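Local coordinates for hypothetical protein (Thermococcus kodakarensis, PDB 2PBZ) that binds ATP and probably acts as a carbon–nitrogen-forming ligase (PurP) in the IMP branch of purine biosynthesis, at residues Ser13-Leu18 and Gly271-Asp276; Gly19-Gly24 and Leu42-Asp47; Trp284-Ser289 and Ile294-Arg299; Arg299-Glu302 and Arg306-Glu309. All coordinates share one frame; numbering follows the deposited sequence.

Contact 1: residues Ser13-Leu18 and Gly271-Asp276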
loop_
_atom_site.group_PDB
_atom_site.type_symbol
_atom_site.label_atom_id
_atom_site.label_comp_id
_atom_site.label_asym_id
_atom_site.label_seq_id
_atom_site.Cartn_x
_atom_site.Cartn_y
_atom_site.Cartn_z
ATOM N N SER A 13 4.458 0.698 -19.178
ATOM C CA SER A 13 3.731 1.258 -20.301
ATOM C C SER A 13 2.271 1.505 -19.987
ATOM O O SER A 13 1.639 2.346 -20.627
ATOM C CB SER A 13 3.840 0.344 -21.520
ATOM O OG SER A 13 3.237 -0.921 -21.305
ATOM N N LEU A 14 1.738 0.783 -19.005
ATOM C CA LEU A 14 0.340 0.936 -18.612
ATOM C C LEU A 14 0.154 2.287 -17.972
ATOM O O LEU A 14 -0.748 3.049 -18.321
ATOM C CB LEU A 14 -0.054 -0.154 -17.621
ATOM C CG LEU A 14 0.005 -1.568 -18.204
ATOM C CD1 LEU A 14 -0.181 -2.588 -17.107
ATOM C CD2 LEU A 14 -1.061 -1.724 -19.279
ATOM N N GLN A 15 1.027 2.569 -17.016
ATOM C CA GLN A 15 1.030 3.827 -16.297
ATOM C C GLN A 15 1.256 4.954 -17.305
ATOM O O GLN A 15 0.545 5.954 -17.313
ATOM C CB GLN A 15 2.165 3.801 -15.289
ATOM C CG GLN A 15 2.228 4.976 -14.378
ATOM C CD GLN A 15 3.583 5.102 -13.712
ATOM O OE1 GLN A 15 4.367 4.145 -13.673
ATOM N NE2 GLN A 15 3.867 6.278 -13.188
ATOM N N ILE A 16 2.254 4.769 -18.158
ATOM C CA ILE A 16 2.601 5.748 -19.179
ATOM C C ILE A 16 1.452 6.076 -20.131
ATOM O O ILE A 16 1.102 7.247 -20.291
ATOM C CB ILE A 16 3.824 5.272 -20.003
ATOM C CG1 ILE A 16 5.068 5.255 -19.120
ATOM C CG2 ILE A 16 4.031 6.183 -21.214
ATOM C CD1 ILE A 16 6.267 4.631 -19.765
ATOM N N LEU A 17 0.867 5.049 -20.756
ATOM C CA LEU A 17 -0.243 5.255 -21.694
ATOM C C LEU A 17 -1.502 5.821 -21.036
ATOM O O LEU A 17 -2.156 6.684 -21.598
ATOM C CB LEU A 17 -0.572 3.953 -22.427
ATOM C CG LEU A 17 0.532 3.346 -23.307
ATOM C CD1 LEU A 17 -0.007 2.155 -24.081
ATOM C CD2 LEU A 17 1.061 4.385 -24.272
ATOM N N LEU A 18 -1.840 5.343 -19.845
ATOM C CA LEU A 18 -3.018 5.840 -19.157
ATOM C C LEU A 18 -2.830 7.321 -18.871
ATOM O O LEU A 18 -3.749 8.111 -19.035
ATOM C CB LEU A 18 -3.250 5.062 -17.854
ATOM C CG LEU A 18 -4.338 5.544 -16.882
ATOM C CD1 LEU A 18 -5.669 5.682 -17.596
ATOM C CD2 LEU A 18 -4.460 4.567 -15.726
ATOM N N GLY A 271 9.521 2.375 -12.129
ATOM C CA GLY A 271 8.758 1.139 -12.093
ATOM C C GLY A 271 8.033 1.032 -10.764
ATOM O O GLY A 271 6.900 0.542 -10.690
ATOM N N GLY A 272 8.704 1.487 -9.705
ATOM C CA GLY A 272 8.096 1.500 -8.391
ATOM C C GLY A 272 7.097 2.639 -8.434
ATOM O O GLY A 272 6.389 2.912 -7.466
ATOM N N SER A 273 7.062 3.322 -9.579
ATOM C CA SER A 273 6.124 4.423 -9.777
ATOM C C SER A 273 4.748 3.910 -10.216
ATOM O O SER A 273 3.810 4.691 -10.355
ATOM C CB SER A 273 6.675 5.445 -10.789
ATOM O OG SER A 273 7.156 4.822 -11.964
ATOM N N ASN A 274 4.640 2.597 -10.433
ATOM C CA ASN A 274 3.364 1.990 -10.802
ATOM C C ASN A 274 2.498 1.918 -9.533
ATOM O O ASN A 274 1.276 1.777 -9.611
ATOM C CB ASN A 274 3.542 0.562 -11.356
ATOM C CG ASN A 274 4.127 0.530 -12.759
ATOM O OD1 ASN A 274 3.739 1.301 -13.621
ATOM N ND2 ASN A 274 5.044 -0.392 -12.996
ATOM N N ALA A 275 3.137 2.005 -8.372
ATOM C CA ALA A 275 2.409 1.957 -7.115
ATOM C C ALA A 275 1.639 3.266 -6.967
ATOM O O ALA A 275 1.986 4.258 -7.610
ATOM C CB ALA A 275 3.373 1.754 -5.935
ATOM N N ASP A 276 0.607 3.258 -6.118
ATOM C CA ASP A 276 -0.248 4.419 -5.891
ATOM C C ASP A 276 0.319 5.443 -4.886
ATOM O O ASP A 276 0.052 5.372 -3.680
ATOM C CB ASP A 276 -1.641 3.919 -5.459
ATOM C CG ASP A 276 -2.637 5.042 -5.205
ATOM O OD1 ASP A 276 -2.692 5.996 -5.998
ATOM O OD2 ASP A 276 -3.384 4.951 -4.210
HETATM O O HOH W 1 2.110 0.357 -15.537
#
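Gln15 reaches across from helix 13-22 to the loop carrying Ser273 and Asn274. The Gln15 chain runs out nearly straight, CG trans to N (chi1 -175°), which lays its amide between the carbonyl of Ser273 and the side chain of Asn274. Gln15 CD is 3.4 Å from Ser273 O, and Gln15 CB is 3.4 Å from Asn274 OD1. The two amide planes stand 76° apart, so the groups do not stack. A water completes this first shell, taking the Gln15 N-H at 2.9 Å from N and giving a hydrogen bond to Asn274 OD1 at 2.7 Å; it thus serves an amide of the first helical turn. The contact joins the Rossmann-like N-terminal part of the chain to the ATP-grasp part, through the loop between strand 261-266 and helix 280-283. Replacing Gln15 by an alanine removes the amide and would probably open a gap beside Ser273 O and Asn274 OD1. Further out, Asn274 ND2 bonds His11 O, which fixes the turn of its amide, and the Asn274 N-H closes the loop onto Gly271 O at 3.1 Å. Glu221 of the second subunit binds Ser13 OG and Leu14 N.

Contact 2: residues Gly19-Gly24 and Leu42-Asp47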
loop_
_atom_site.group_PDB
_atom_site.type_symbol
_atom_site.label_atom_id
_atom_site.label_comp_id
_atom_site.label_asym_id
_atom_site.label_seq_id
_atom_site.Cartn_x
_atom_site.Cartn_y
_atom_site.Cartn_z
ATOM N N GLY A 19 -1.632 7.695 -18.447
ATOM C CA GLY A 19 -1.355 9.089 -18.148
ATOM C C GLY A 19 -1.401 9.964 -19.387
ATOM O O GLY A 19 -1.783 11.124 -19.321
ATOM N N ALA A 20 -1.007 9.413 -20.522
ATOM C CA ALA A 20 -1.025 10.161 -21.765
ATOM C C ALA A 20 -2.462 10.353 -22.243
ATOM O O ALA A 20 -2.867 11.459 -22.592
ATOM C CB ALA A 20 -0.211 9.430 -22.812
ATOM N N LYS A 21 -3.236 9.272 -22.250
ATOM C CA LYS A 21 -4.622 9.334 -22.679
ATOM C C LYS A 21 -5.374 10.236 -21.709
ATOM O O LYS A 21 -6.413 10.794 -22.043
ATOM C CB LYS A 21 -5.232 7.925 -22.693
ATOM C CG LYS A 21 -6.759 7.884 -22.866
ATOM C CD LYS A 21 -7.387 6.667 -22.119
ATOM C CE LYS A 21 -8.907 6.825 -21.862
ATOM N NZ LYS A 21 -9.483 5.731 -21.005
ATOM N N LYS A 22 -4.836 10.384 -20.501
ATOM C CA LYS A 22 -5.458 11.222 -19.476
ATOM C C LYS A 22 -5.193 12.695 -19.752
ATOM O O LYS A 22 -6.024 13.552 -19.455
ATOM C CB LYS A 22 -4.913 10.860 -18.095
ATOM C CG LYS A 22 -5.960 10.733 -17.005
ATOM C CD LYS A 22 -6.840 9.529 -17.232
ATOM C CE LYS A 22 -7.623 9.164 -15.974
ATOM N NZ LYS A 22 -6.738 8.593 -14.887
ATOM N N GLU A 23 -4.029 12.986 -20.320
ATOM C CA GLU A 23 -3.663 14.356 -20.644
ATOM C C GLU A 23 -4.143 14.732 -22.037
ATOM O O GLU A 23 -3.768 15.770 -22.579
ATOM C CB GLU A 23 -2.150 14.538 -20.549
ATOM C CG GLU A 23 -1.624 14.566 -19.128
ATOM C CD GLU A 23 -2.210 15.706 -18.335
ATOM O OE1 GLU A 23 -2.119 16.852 -18.819
ATOM O OE2 GLU A 23 -2.759 15.465 -17.234
ATOM N N GLY A 24 -4.972 13.867 -22.613
ATOM C CA GLY A 24 -5.518 14.129 -23.932
ATOM C C GLY A 24 -4.681 13.717 -25.126
ATOM O O GLY A 24 -5.087 13.948 -26.270
ATOM N N LEU A 42 -7.187 -3.388 -23.646
ATOM C CA LEU A 42 -7.157 -2.156 -22.861
ATOM C C LEU A 42 -7.606 -0.913 -23.633
ATOM O O LEU A 42 -7.056 -0.572 -24.671
ATOM C CB LEU A 42 -5.747 -1.932 -22.299
ATOM C CG LEU A 42 -5.174 -3.102 -21.510
ATOM C CD1 LEU A 42 -3.774 -2.799 -21.095
ATOM C CD2 LEU A 42 -6.041 -3.382 -20.303
ATOM N N PRO A 43 -8.612 -0.210 -23.115
ATOM C CA PRO A 43 -9.141 0.994 -23.749
ATOM C C PRO A 43 -8.172 2.168 -23.782
ATOM O O PRO A 43 -8.513 3.237 -24.257
ATOM C CB PRO A 43 -10.370 1.317 -22.899
ATOM C CG PRO A 43 -10.798 -0.008 -22.410
ATOM C CD PRO A 43 -9.495 -0.644 -22.024
ATOM N N ILE A 44 -6.964 1.989 -23.276
ATOM C CA ILE A 44 -6.023 3.104 -23.257
ATOM C C ILE A 44 -5.081 3.139 -24.452
ATOM O O ILE A 44 -4.294 4.083 -24.600
ATOM C CB ILE A 44 -5.175 3.106 -21.965
ATOM C CG1 ILE A 44 -4.434 1.777 -21.850
ATOM C CG2 ILE A 44 -6.069 3.378 -20.756
ATOM C CD1 ILE A 44 -3.353 1.758 -20.801
ATOM N N VAL A 45 -5.155 2.120 -25.301
ATOM C CA VAL A 45 -4.296 2.070 -26.476
ATOM C C VAL A 45 -5.064 2.371 -27.765
ATOM O O VAL A 45 -6.073 1.722 -28.070
ATOM C CB VAL A 45 -3.625 0.692 -26.632
ATOM C CG1 VAL A 45 -2.568 0.745 -27.715
ATOM C CG2 VAL A 45 -3.040 0.249 -25.323
ATOM N N ASP A 46 -4.582 3.353 -28.521
ATOM C CA ASP A 46 -5.216 3.714 -29.776
ATOM C C ASP A 46 -4.578 2.936 -30.927
ATOM O O ASP A 46 -5.240 2.133 -31.582
ATOM C CB ASP A 46 -5.117 5.226 -30.002
ATOM C CG ASP A 46 -5.718 6.029 -28.844
ATOM O OD1 ASP A 46 -6.661 5.537 -28.193
ATOM O OD2 ASP A 46 -5.254 7.161 -28.581
ATOM N N ASP A 47 -3.295 3.155 -31.170
ATOM C CA ASP A 47 -2.607 2.431 -32.236
ATOM C C ASP A 47 -1.751 1.335 -31.626
ATOM O O ASP A 47 -0.874 1.615 -30.841
ATOM C CB ASP A 47 -1.735 3.397 -33.051
ATOM C CG ASP A 47 -0.973 2.702 -34.176
ATOM O OD1 ASP A 47 -1.373 1.586 -34.573
ATOM O OD2 ASP A 47 0.018 3.281 -34.681
#
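Lys21 and Ile44 meet at one end of the Rossmann-like N-terminal unit, where the last full turn of helix 13-22 lies beside the loop that leads from helix 36-40 into strand 47-50. The loop makes a type I turn from Leu42 to Val45, closed by a weak Val45 N to Leu42 O bond of 3.4 Å, with Pro43 and Ile44 at its corners. Contact is by aliphatic packing. The Lys21 side chain leaves the helix with CG anti to the backbone N (chi1 169°), bends at chi2 and crosses Ile44 at about a right angle. Its CD methylene does the touching, 3.8 Å from Ile44 CG2 and 4.0 Å from Ile44 CA. The ammonium group lies farther along, with Lys21 NZ 4.2 Å from Ile44 CG2. Ile44 divides its two branches: CG1, placed between the backbone N and the carbonyl carbon (chi1 58°), carries CD1 away to the Leu14 carbonyl and Leu17 CB, one to two turns back along the helix, while CG2 is left for the lysine. Leu282 of the second subunit packs on Pro43 and Ile44. Just after the turn, Asp46 OD2 accepts from Thr27 N, tying the loop to the start of strand 27-31. Helix 13-22 crosses from strand 5-8 to 27-31, and the loop enters 47-50; parallel strands in sequential order joined by such beta-alpha-beta crossovers build a Rossmann-like unit.

Contact 3: residues Trp284-Ser289 and Ile294-Arg299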
loop_
_atom_site.group_PDB
_atom_site.type_symbol
_atom_site.label_atom_id
_atom_site.label_comp_id
_atom_site.label_asym_id
_atom_site.label_seq_id
_atom_site.Cartn_x
_atom_site.Cartn_y
_atom_site.Cartn_z
ATOM N N TRP A 284 0.327 19.659 -7.096
ATOM C CA TRP A 284 -0.928 19.764 -7.827
ATOM C C TRP A 284 -2.129 19.528 -6.943
ATOM O O TRP A 284 -2.019 18.957 -5.869
ATOM C CB TRP A 284 -0.930 18.784 -8.985
ATOM C CG TRP A 284 -0.275 19.392 -10.162
ATOM C CD1 TRP A 284 -0.808 20.327 -11.015
ATOM C CD2 TRP A 284 1.072 19.183 -10.593
ATOM N NE1 TRP A 284 0.128 20.712 -11.950
ATOM C CE2 TRP A 284 1.290 20.025 -11.716
ATOM C CE3 TRP A 284 2.117 18.371 -10.140
ATOM C CZ2 TRP A 284 2.503 20.071 -12.384
ATOM C CZ3 TRP A 284 3.312 18.417 -10.796
ATOM C CH2 TRP A 284 3.501 19.264 -11.912
ATOM N N GLY A 285 -3.292 19.972 -7.373
ATOM C CA GLY A 285 -4.448 19.752 -6.534
ATOM C C GLY A 285 -4.841 18.293 -6.585
ATOM O O GLY A 285 -5.371 17.730 -5.631
ATOM N N GLU A 286 -4.541 17.677 -7.717
ATOM C CA GLU A 286 -4.886 16.295 -7.982
ATOM C C GLU A 286 -3.732 15.324 -7.785
ATOM O O GLU A 286 -2.567 15.715 -7.791
ATOM C CB GLU A 286 -5.430 16.205 -9.412
ATOM C CG GLU A 286 -4.476 16.766 -10.442
ATOM C CD GLU A 286 -5.099 16.892 -11.813
ATOM O OE1 GLU A 286 -5.862 15.968 -12.199
ATOM O OE2 GLU A 286 -4.814 17.904 -12.506
ATOM N N ARG A 287 -4.080 14.048 -7.624
ATOM C CA ARG A 287 -3.107 12.977 -7.413
ATOM C C ARG A 287 -2.078 12.926 -8.526
ATOM O O ARG A 287 -0.962 13.418 -8.360
ATOM C CB ARG A 287 -3.791 11.624 -7.338
ATOM C CG ARG A 287 -2.822 10.529 -6.991
ATOM C CD ARG A 287 -2.745 10.386 -5.507
ATOM N NE ARG A 287 -3.421 9.173 -5.074
ATOM C CZ ARG A 287 -4.017 9.016 -3.896
ATOM N NH1 ARG A 287 -4.031 10.010 -3.016
ATOM N NH2 ARG A 287 -4.585 7.854 -3.595
ATOM N N LEU A 288 -2.427 12.295 -9.641
ATOM C CA LEU A 288 -1.511 12.262 -10.776
ATOM C C LEU A 288 -0.256 11.377 -10.619
ATOM O O LEU A 288 0.632 11.678 -9.824
ATOM C CB LEU A 288 -1.133 13.718 -11.080
ATOM C CG LEU A 288 -0.224 14.182 -12.197
ATOM C CD1 LEU A 288 -0.487 15.650 -12.449
ATOM C CD2 LEU A 288 1.220 13.943 -11.813
ATOM N N SER A 289 -0.185 10.292 -11.393
ATOM C CA SER A 289 0.961 9.376 -11.344
ATOM C C SER A 289 2.182 9.913 -12.100
ATOM O O SER A 289 2.125 10.968 -12.730
ATOM C CB SER A 289 0.602 8.025 -11.950
ATOM O OG SER A 289 0.565 8.124 -13.359
ATOM N N ILE A 294 4.736 12.831 -16.674
ATOM C CA ILE A 294 5.503 12.930 -17.898
ATOM C C ILE A 294 4.621 13.508 -19.016
ATOM O O ILE A 294 5.056 14.355 -19.782
ATOM C CB ILE A 294 5.991 11.559 -18.333
ATOM C CG1 ILE A 294 7.020 11.044 -17.340
ATOM C CG2 ILE A 294 6.544 11.626 -19.740
ATOM C CD1 ILE A 294 7.391 9.614 -17.570
ATOM N N ALA A 295 3.375 13.047 -19.087
ATOM C CA ALA A 295 2.441 13.508 -20.104
ATOM C C ALA A 295 2.029 14.937 -19.885
ATOM O O ALA A 295 1.829 15.673 -20.852
ATOM C CB ALA A 295 1.215 12.623 -20.138
ATOM N N ARG A 296 1.888 15.343 -18.625
ATOM C CA ARG A 296 1.489 16.719 -18.360
ATOM C C ARG A 296 2.632 17.656 -18.703
ATOM O O ARG A 296 2.412 18.811 -19.076
ATOM C CB ARG A 296 1.084 16.924 -16.904
ATOM C CG ARG A 296 0.806 18.387 -16.607
ATOM C CD ARG A 296 -0.145 18.559 -15.467
ATOM N NE ARG A 296 -1.374 17.814 -15.695
ATOM C CZ ARG A 296 -2.429 17.846 -14.889
ATOM N NH1 ARG A 296 -2.410 18.598 -13.794
ATOM N NH2 ARG A 296 -3.497 17.111 -15.162
ATOM N N GLU A 297 3.850 17.140 -18.580
ATOM C CA GLU A 297 5.038 17.911 -18.887
ATOM C C GLU A 297 5.014 18.172 -20.383
ATOM O O GLU A 297 5.336 19.258 -20.851
ATOM C CB GLU A 297 6.295 17.120 -18.524
ATOM C CG GLU A 297 7.572 17.918 -18.690
ATOM C CD GLU A 297 7.752 18.940 -17.597
ATOM O OE1 GLU A 297 6.758 19.592 -17.197
ATOM O OE2 GLU A 297 8.894 19.095 -17.146
ATOM N N LEU A 298 4.618 17.151 -21.123
ATOM C CA LEU A 298 4.531 17.226 -22.561
ATOM C C LEU A 298 3.471 18.246 -22.958
ATOM O O LEU A 298 3.733 19.157 -23.739
ATOM C CB LEU A 298 4.177 15.850 -23.101
ATOM C CG LEU A 298 4.687 15.449 -24.480
ATOM C CD1 LEU A 298 6.180 15.740 -24.594
ATOM C CD2 LEU A 298 4.400 13.969 -24.700
ATOM N N ARG A 299 2.274 18.112 -22.402
ATOM C CA ARG A 299 1.187 19.028 -22.733
ATOM C C ARG A 299 1.527 20.474 -22.384
ATOM O O ARG A 299 1.148 21.397 -23.101
ATOM C CB ARG A 299 -0.087 18.630 -22.000
ATOM C CG ARG A 299 -1.338 19.229 -22.604
ATOM C CD ARG A 299 -2.474 19.175 -21.614
ATOM N NE ARG A 299 -2.101 19.898 -20.405
ATOM C CZ ARG A 299 -2.816 20.883 -19.862
ATOM N NH1 ARG A 299 -3.959 21.267 -20.419
ATOM N NH2 ARG A 299 -2.370 21.503 -18.771
#
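Glu286 and Arg296 form the salt bridge of this contact, their side chains coming from opposite directions. Both terminal nitrogens converge on one oxygen: Arg296 NH1 donates to Glu286 OE2 at 2.8 Å with an N-H...O angle of 152°, and Arg296 NH2 donates to the same Glu286 OE2 at 3.1 Å and 138°. The oxygen lies in the guanidinium plane, but both donors reach it from one face of the tilted carboxylate. Arg296 NH2 also forms a salt bridge with Glu23 OE2, so the cation bridges two acids. Van der Waals contact comes from Leu288 CD1, over one face of the guanidinium, offset toward its rim, 3.8 Å from Arg296 CZ. Cation-pi attraction is at most weak: Trp284 stands nearly perpendicular to the guanidinium (83°), with its CD1 3.6 Å from Arg296 NH1. A methionine in place of Arg296 carries no charge and would probably leave the two acids with less compensation and the Glu286 carboxylate free to turn. Loop 284-289 links helix 280-283 to helix 290-302, whose start Ser289 N-caps, bonding Arg292 N. Beyond the contact, Ala295 packs on Glu23, just past helix 13-22, while Ile294 and Glu297 pack on Phe176 of strand 170-178.

Contact 4: residues Arg299-Glu302 and Arg306-Glu309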
loop_
_atom_site.group_PDB
_atom_site.type_symbol
_atom_site.label_atom_id
_atom_site.label_comp_id
_atom_site.label_asym_id
_atom_site.label_seq_id
_atom_site.Cartn_x
_atom_site.Cartn_y
_atom_site.Cartn_z
ATOM N N ARG A 299 2.274 18.112 -22.402
ATOM C CA ARG A 299 1.187 19.028 -22.733
ATOM C C ARG A 299 1.527 20.474 -22.384
ATOM O O ARG A 299 1.148 21.397 -23.101
ATOM C CB ARG A 299 -0.087 18.630 -22.000
ATOM C CG ARG A 299 -1.338 19.229 -22.604
ATOM C CD ARG A 299 -2.474 19.175 -21.614
ATOM N NE ARG A 299 -2.101 19.898 -20.405
ATOM C CZ ARG A 299 -2.816 20.883 -19.862
ATOM N NH1 ARG A 299 -3.959 21.267 -20.419
ATOM N NH2 ARG A 299 -2.370 21.503 -18.771
ATOM N N LEU A 300 2.225 20.674 -21.271
ATOM C CA LEU A 300 2.597 22.017 -20.873
ATOM C C LEU A 300 3.557 22.601 -21.887
ATOM O O LEU A 300 3.464 23.768 -22.232
ATOM C CB LEU A 300 3.259 22.012 -19.498
ATOM C CG LEU A 300 2.322 21.834 -18.318
ATOM C CD1 LEU A 300 3.126 21.913 -17.037
ATOM C CD2 LEU A 300 1.244 22.915 -18.351
ATOM N N ALA A 301 4.487 21.782 -22.357
ATOM C CA ALA A 301 5.445 22.233 -23.344
ATOM C C ALA A 301 4.730 22.603 -24.653
ATOM O O ALA A 301 5.044 23.612 -25.278
ATOM C CB ALA A 301 6.485 21.148 -23.586
ATOM N N GLU A 302 3.761 21.788 -25.054
ATOM C CA GLU A 302 2.997 22.032 -26.272
ATOM C C GLU A 302 2.355 23.407 -26.248
ATOM O O GLU A 302 2.539 24.221 -27.165
ATOM C CB GLU A 302 1.880 21.006 -26.406
ATOM C CG GLU A 302 2.355 19.597 -26.520
ATOM C CD GLU A 302 2.973 19.319 -27.867
ATOM O OE1 GLU A 302 3.895 20.082 -28.267
ATOM O OE2 GLU A 302 2.529 18.342 -28.519
ATOM N N ARG A 306 7.375 25.305 -26.045
ATOM C CA ARG A 306 8.650 24.855 -25.486
ATOM C C ARG A 306 8.850 23.554 -26.255
ATOM O O ARG A 306 9.247 23.569 -27.415
ATOM C CB ARG A 306 8.527 24.561 -23.992
ATOM C CG ARG A 306 9.436 25.378 -23.092
ATOM C CD ARG A 306 8.854 26.757 -22.772
ATOM N NE ARG A 306 8.511 26.913 -21.356
ATOM C CZ ARG A 306 9.365 26.763 -20.343
ATOM N NH1 ARG A 306 10.639 26.449 -20.570
ATOM N NH2 ARG A 306 8.940 26.921 -19.095
ATOM N N LEU A 307 8.547 22.431 -25.620
ATOM C CA LEU A 307 8.642 21.120 -26.260
ATOM C C LEU A 307 10.011 20.745 -26.815
ATOM O O LEU A 307 10.232 19.607 -27.239
ATOM C CB LEU A 307 7.579 21.008 -27.368
ATOM C CG LEU A 307 7.170 19.619 -27.896
ATOM C CD1 LEU A 307 8.053 19.204 -29.048
ATOM C CD2 LEU A 307 7.223 18.584 -26.759
ATOM N N GLU A 308 10.942 21.686 -26.827
ATOM C CA GLU A 308 12.273 21.352 -27.327
ATOM C C GLU A 308 13.097 21.085 -26.086
ATOM O O GLU A 308 14.026 20.279 -26.093
ATOM C CB GLU A 308 12.893 22.516 -28.107
ATOM C CG GLU A 308 14.101 22.103 -28.957
ATOM C CD GLU A 308 15.190 21.380 -28.156
ATOM O OE1 GLU A 308 15.875 22.041 -27.326
ATOM O OE2 GLU A 308 15.357 20.145 -28.352
ATOM N N GLU A 309 12.713 21.769 -25.014
ATOM C CA GLU A 309 13.386 21.654 -23.731
ATOM C C GLU A 309 13.148 20.311 -23.034
ATOM O O GLU A 309 13.860 19.978 -22.082
ATOM C CB GLU A 309 12.926 22.774 -22.795
ATOM C CG GLU A 309 13.072 24.186 -23.346
ATOM C CD GLU A 309 12.669 25.242 -22.326
ATOM O OE1 GLU A 309 12.068 26.255 -22.732
ATOM O OE2 GLU A 309 12.960 25.061 -21.119
#
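Ala301 and Leu307 supply the apolar part of the contact. The Ala301 methyl points at the returning chain and packs on its backbone, with Ala301 CB 3.2 Å from Leu307 N; the side chain follows, Leu307 CB lying 3.9 Å from Ala301 CB. Arg306 adds its aliphatic root, Arg306 CB being 3.9 Å from Ala301 CA, before its chain bends at chi2 and chi3 and carries the guanidinium away from the helix. Glu302 lies alongside Leu307, both side chains pointing the same way, with Glu302 OE1 close to Leu307 CG at 3.3 Å, a van der Waals contact. A bend at chi2 brings that oxygen round, although the Glu302 CB itself starts away from the tail. The whole arrangement is a chain reversal at the C-terminal end of helix 290-302. Leu307, at a positive phi of 58°, is in the left-handed region, and a short linker of three residues suffices to bring the tail back onto the last helical turn. Among polar contacts, one weak backbone bond spans the reversal, Arg306 N to Ala301 O at 3.0 Å; it is bent (126°), and the position of its donor is less sure. The spacing of five residues is one more than in an alpha helix. Within the tail, a salt bridge between Arg306 and Glu309 is modelled, though the place of the glutamate oxygen is doubtful. Ile180 packs against Leu300, Ala301 and Arg306.

Contact 2 is nested within the long loop that contact 1 closes, and contacts 3 and 4 follow in series along the chain. Helix 13-22 serves contacts 1 and 2, whose centres are 13 Å apart; helix 290-302 serves contacts 3 and 4, also 13 Å apart and sharing Arg299. Contacts 2 and 3, about 14 Å apart between centres, touch through Glu23, just past helix 13-22, and by packing of Gly19 on Ala295. Contacts 1 and 4 lie farthest apart, about 22 Å between centres. Contact 1 and the Glu23 bridge thus tie the Rossmann-like part to the ATP-grasp part. Contacts 1 and 2 pack on the second subunit, and contact 3 reaches the third through Arg287; contact 4 touches no other chain of the assembly.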